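Local coordinates for protein transferrin (Manduca sexta, PDB 6WB6) that binds and transports iron in an insect, taking up a single ferric ion per molecule together with a carbonate anion, at residues T129-R134 / T157-S162; Y251-V254 / K258-I261. One frame throughout, in Å; residues are numbered along the deposited sequence.

Contact 1 (T129-R134 / T157-S162); sequences TMLMKR and TFFAKS
Leu131 meets Phe158 and Phe159 through a single methyl, CD1, which comes obliquely to both rings. The closer approach is from Leu131 CD1 to Phe159 CZ, 3.9 Å, the two side chains running at each other from opposite directions. Phe158 is reached at a slightly longer distance, its CE2 lying 4.3 Å from Leu131 CD1. The torsions put CD1 foremost: the leucine CG stands beside its backbone N (chi1 -63°), and chi2 of 180° carries CD1 outward, anti to CA. Phe159 presents a face to CD2 of Phe158, 3.7 Å above its plane and displaced toward the rim, while Phe159 CZ lies at the edge of the Phe158 ring, in its plane. Phe159 is the first residue past helix 147-158 to leave helical geometry, so the two rings straddle the point where helix gives way to loop. The contact packs two helices of the first transferrin-like half, the Phe159 side chain about 9 Å from Gly123, which sits on helix 121-131 and lines the carbonate pocket. No hydrogen bond crosses; all three touching residues are buried, and the last part of helix 121-131 meets the end of helix 147-158 and the residue after it through dispersion and exclusion of water alone.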
loop_
_atom_site.group_PDB
_atom_site.type_symbol
_atom_site.label_atom_id
_atom_site.label_comp_id
_atom_site.label_asym_id
_atom_site.label_seq_id
_atom_site.Cartn_x
_atom_site.Cartn_y
_atom_site.Cartn_z
ATOM N N THR A 129 -16.772 7.364 12.685
ATOM C CA THR A 129 -16.509 8.748 13.054
ATOM C C THR A 129 -17.599 9.294 13.959
ATOM O O THR A 129 -17.307 10.017 14.917
ATOM C CB THR A 129 -16.366 9.634 11.783
ATOM O OG1 THR A 129 -15.226 9.219 11.024
ATOM C CG2 THR A 129 -16.187 11.122 12.137
ATOM N N MET A 130 -18.861 8.977 13.660
ATOM C CA MET A 130 -19.986 9.560 14.395
ATOM C C MET A 130 -20.273 8.806 15.686
ATOM O O MET A 130 -20.464 9.421 16.735
ATOM C CB MET A 130 -21.249 9.573 13.512
ATOM C CG MET A 130 -21.092 10.407 12.221
ATOM S SD MET A 130 -20.279 11.986 12.630
ATOM C CE MET A 130 -19.864 12.626 11.012
ATOM N N LEU A 131 -20.337 7.478 15.620
ATOM C CA LEU A 131 -20.651 6.685 16.805
ATOM C C LEU A 131 -19.617 6.877 17.904
ATOM O O LEU A 131 -19.966 6.931 19.093
ATOM C CB LEU A 131 -20.731 5.209 16.444
ATOM C CG LEU A 131 -21.822 4.827 15.447
ATOM C CD1 LEU A 131 -21.751 3.347 15.210
ATOM C CD2 LEU A 131 -23.199 5.216 15.938
ATOM N N MET A 132 -18.339 6.964 17.531
ATOM C CA MET A 132 -17.288 7.087 18.528
ATOM C C MET A 132 -17.446 8.337 19.373
ATOM O O MET A 132 -16.799 8.445 20.417
ATOM C CB MET A 132 -15.915 7.104 17.855
ATOM C CG MET A 132 -15.603 8.381 17.073
ATOM S SD MET A 132 -13.909 8.363 16.493
ATOM C CE MET A 132 -13.121 8.653 18.074
ATOM N N LYS A 133 -18.239 9.301 18.920
ATOM C CA LYS A 133 -18.562 10.443 19.746
ATOM C C LYS A 133 -19.566 10.113 20.838
ATOM O O LYS A 133 -19.991 11.022 21.557
ATOM C CB LYS A 133 -19.148 11.565 18.889
ATOM C CG LYS A 133 -18.324 11.974 17.695
ATOM C CD LYS A 133 -18.929 13.198 17.102
ATOM C CE LYS A 133 -18.268 13.541 15.799
ATOM N NZ LYS A 133 -19.283 14.066 14.870
ATOM N N ARG A 134 -20.002 8.866 20.951
ATOM C CA ARG A 134 -21.094 8.513 21.845
ATOM C C ARG A 134 -20.541 7.657 22.965
ATOM O O ARG A 134 -19.834 6.674 22.714
ATOM C CB ARG A 134 -22.207 7.783 21.099
ATOM C CG ARG A 134 -22.622 8.484 19.844
ATOM C CD ARG A 134 -23.889 7.902 19.319
ATOM N NE ARG A 134 -25.044 8.450 20.011
ATOM C CZ ARG A 134 -25.668 9.563 19.645
ATOM N NH1 ARG A 134 -25.226 10.250 18.603
ATOM N NH2 ARG A 134 -26.728 9.996 20.333
ATOM N N THR A 157 -18.075 -5.584 19.531
ATOM C CA THR A 157 -18.604 -5.427 20.879
ATOM C C THR A 157 -19.850 -4.545 20.941
ATOM O O THR A 157 -20.638 -4.675 21.882
ATOM C CB THR A 157 -17.500 -4.827 21.765
ATOM O OG1 THR A 157 -16.538 -5.845 22.048
ATOM C CG2 THR A 157 -18.045 -4.240 23.055
ATOM N N PHE A 158 -20.048 -3.650 19.979
ATOM C CA PHE A 158 -21.198 -2.749 20.016
ATOM C C PHE A 158 -22.390 -3.369 19.298
ATOM O O PHE A 158 -23.513 -3.368 19.808
ATOM C CB PHE A 158 -20.813 -1.413 19.375
ATOM C CG PHE A 158 -21.867 -0.320 19.474
ATOM C CD1 PHE A 158 -22.114 0.346 20.665
ATOM C CD2 PHE A 158 -22.547 0.094 18.356
ATOM C CE1 PHE A 158 -23.036 1.372 20.731
ATOM C CE2 PHE A 158 -23.469 1.134 18.422
ATOM C CZ PHE A 158 -23.711 1.762 19.604
ATOM N N PHE A 159 -22.160 -3.885 18.106
ATOM C CA PHE A 159 -23.191 -4.577 17.366
ATOM C C PHE A 159 -23.192 -6.044 17.774
ATOM O O PHE A 159 -22.164 -6.602 18.164
ATOM C CB PHE A 159 -22.968 -4.399 15.858
ATOM C CG PHE A 159 -23.037 -2.942 15.402
ATOM C CD1 PHE A 159 -24.185 -2.190 15.611
ATOM C CD2 PHE A 159 -21.969 -2.340 14.775
ATOM C CE1 PHE A 159 -24.262 -0.852 15.204
ATOM C CE2 PHE A 159 -22.037 -1.012 14.361
ATOM C CZ PHE A 159 -23.192 -0.272 14.567
ATOM N N ALA A 160 -24.384 -6.633 17.771
ATOM C CA ALA A 160 -24.522 -8.055 18.062
ATOM C C ALA A 160 -23.866 -8.881 16.979
ATOM O O ALA A 160 -23.110 -9.815 17.255
ATOM C CB ALA A 160 -26.006 -8.423 18.167
ATOM N N LYS A 161 -24.187 -8.569 15.735
ATOM C CA LYS A 161 -23.599 -9.201 14.579
ATOM C C LYS A 161 -23.482 -8.129 13.514
ATOM O O LYS A 161 -24.172 -7.105 13.569
ATOM C CB LYS A 161 -24.457 -10.365 14.061
ATOM C CG LYS A 161 -24.733 -11.460 15.036
ATOM C CD LYS A 161 -25.454 -12.626 14.335
ATOM C CE LYS A 161 -25.401 -13.886 15.178
ATOM N NZ LYS A 161 -26.377 -14.885 14.689
ATOM N N SER A 162 -22.602 -8.357 12.551
ATOM C CA SER A 162 -22.493 -7.422 11.442
ATOM C C SER A 162 -22.135 -8.187 10.179
ATOM O O SER A 162 -21.929 -9.405 10.197
ATOM C CB SER A 162 -21.469 -6.338 11.732
ATOM O OG SER A 162 -21.597 -5.838 13.061
#

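Contact 2 (Y251-V254 / K258-I261); sequences YLCV and KAPI
With CG of Tyr251 beside its backbone N (chi1 -58°), the phenol ring runs along the neighbouring strand to Ile261, whose own CG1 stands beside the backbone N with CD1 turned back over the ring. Ile261 CD1 sits 3.4 Å from the Tyr251 ring centroid and only 5° off the ring normal, a CH-pi contact over the middle of one face, and the two side chains cross at about a right angle. At the far end of the ring a water lies in its plane, 2.8 Å from Tyr251 OH, and donates to Ile261 O, so the same isoleucine is joined to the tyrosine by its methyl and, through water, by its carbonyl.

The backbones form an antiparallel hairpin. Tyr251 and Ala259 are a hydrogen-bonded pair: Tyr251 N donates to Ala259 O at 3.0 Å, somewhat bent, and Ala259 N returns a straighter bond to Tyr251 O. That same carbonyl oxygen takes a CA-H...O contact from Lys258 CA at 3.3 Å. Beyond the tyrosine, Cys253 SG rests 3.7 Å from Ala259 CB and is tied to Cys266 by a disulfide.

Replacing Tyr251 with an alanine would probably leave the Ile261 methyl without its aromatic bed and the bridging water without its phenol partner.

Lys258 NZ, from the face shared with Leu252, hydrogen-bonds to the backbone oxygens of Lys98 and Leu100. Tyr251 packs against Val93 and Val95 of strand 90-97 and against Val223, Thr226 and Arg227 of helix 223-229, which Ile261 also touches through Thr226; the hairpin belongs to the mixed sheet, strand 249-252 pairing with 90-97 on one side and with 258-260 on the other.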
loop_
_atom_site.group_PDB
_atom_site.type_symbol
_atom_site.label_atom_id
_atom_site.label_comp_id
_atom_site.label_asym_id
_atom_site.label_seq_id
_atom_site.Cartn_x
_atom_site.Cartn_y
_atom_site.Cartn_z
ATOM N N TYR A 251 -35.063 6.027 7.110
ATOM C CA TYR A 251 -33.775 6.514 7.543
ATOM C C TYR A 251 -33.866 6.758 9.038
ATOM O O TYR A 251 -34.899 7.183 9.545
ATOM C CB TYR A 251 -33.387 7.806 6.839
ATOM C CG TYR A 251 -33.314 7.749 5.349
ATOM C CD1 TYR A 251 -32.384 6.963 4.697
ATOM C CD2 TYR A 251 -34.138 8.550 4.588
ATOM C CE1 TYR A 251 -32.321 6.940 3.317
ATOM C CE2 TYR A 251 -34.080 8.545 3.232
ATOM C CZ TYR A 251 -33.175 7.743 2.590
ATOM O OH TYR A 251 -33.144 7.763 1.217
ATOM N N LEU A 252 -32.780 6.494 9.743
ATOM C CA LEU A 252 -32.635 6.908 11.123
ATOM C C LEU A 252 -31.758 8.157 11.131
ATOM O O LEU A 252 -30.637 8.139 10.601
ATOM C CB LEU A 252 -32.032 5.779 11.958
ATOM C CG LEU A 252 -31.751 6.100 13.426
ATOM C CD1 LEU A 252 -33.034 6.269 14.230
ATOM C CD2 LEU A 252 -30.872 5.012 14.063
ATOM N N CYS A 253 -32.288 9.247 11.689
ATOM C CA CYS A 253 -31.613 10.538 11.715
ATOM C C CYS A 253 -30.810 10.718 13.003
ATOM O O CYS A 253 -31.057 10.053 14.014
ATOM C CB CYS A 253 -32.634 11.661 11.553
ATOM S SG CYS A 253 -33.808 11.396 10.185
ATOM N N VAL A 254 -29.807 11.609 12.955
ATOM C CA VAL A 254 -29.018 11.862 14.168
ATOM C C VAL A 254 -29.934 12.274 15.316
ATOM O O VAL A 254 -29.661 11.970 16.480
ATOM C CB VAL A 254 -27.918 12.918 13.923
ATOM C CG1 VAL A 254 -27.067 13.135 15.214
ATOM C CG2 VAL A 254 -27.025 12.504 12.788
ATOM N N LYS A 258 -37.037 9.032 12.932
ATOM C CA LYS A 258 -37.110 8.356 11.650
ATOM C C LYS A 258 -37.650 9.332 10.618
ATOM O O LYS A 258 -38.385 10.267 10.947
ATOM C CB LYS A 258 -37.993 7.109 11.736
ATOM C CG LYS A 258 -37.436 6.082 12.706
ATOM C CD LYS A 258 -38.302 4.866 12.772
ATOM C CE LYS A 258 -38.119 4.168 14.060
ATOM N NZ LYS A 258 -39.187 3.138 14.302
ATOM N N ALA A 259 -37.221 9.151 9.377
ATOM C CA ALA A 259 -37.691 9.924 8.240
ATOM C C ALA A 259 -38.000 8.964 7.103
ATOM O O ALA A 259 -37.299 7.958 6.941
ATOM C CB ALA A 259 -36.637 10.938 7.779
ATOM N N PRO A 260 -39.021 9.229 6.301
ATOM C CA PRO A 260 -39.313 8.315 5.196
ATOM C C PRO A 260 -38.204 8.308 4.161
ATOM O O PRO A 260 -37.552 9.322 3.898
ATOM C CB PRO A 260 -40.619 8.862 4.614
ATOM C CG PRO A 260 -40.699 10.272 5.107
ATOM C CD PRO A 260 -40.057 10.264 6.445
ATOM N N ILE A 261 -38.001 7.128 3.583
ATOM C CA ILE A 261 -37.154 6.979 2.411
ATOM C C ILE A 261 -37.673 7.833 1.259
ATOM O O ILE A 261 -36.889 8.367 0.465
ATOM C CB ILE A 261 -37.080 5.488 2.020
ATOM C CG1 ILE A 261 -36.597 4.632 3.199
ATOM C CG2 ILE A 261 -36.167 5.291 0.876
ATOM C CD1 ILE A 261 -35.278 5.060 3.799
HETATM O O HOH W 1 -34.338 9.800 -0.269
#

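In the fold
Followed from the N terminus, the chain first reaches contact 1, where 129-134 and 157-162 close a loop of 22 residues, ten of them helical, and bring the last part of helix 121-131 to the end of helix 147-158 and the residue beyond it. Contact 2 opens only after this loop is complete and closes a beta hairpin whose segments, 251-254 and 258-261, are only three residues apart. The two are therefore in series, neither nested nor crossed. Both reach the same mixed sheet, contact 1 through strand 161-163 beside 112-114, contact 2 through strand 249-252 beside 90-97. Their centres are 18 Å apart, and their nearest atoms, about 5 Å apart, do not touch.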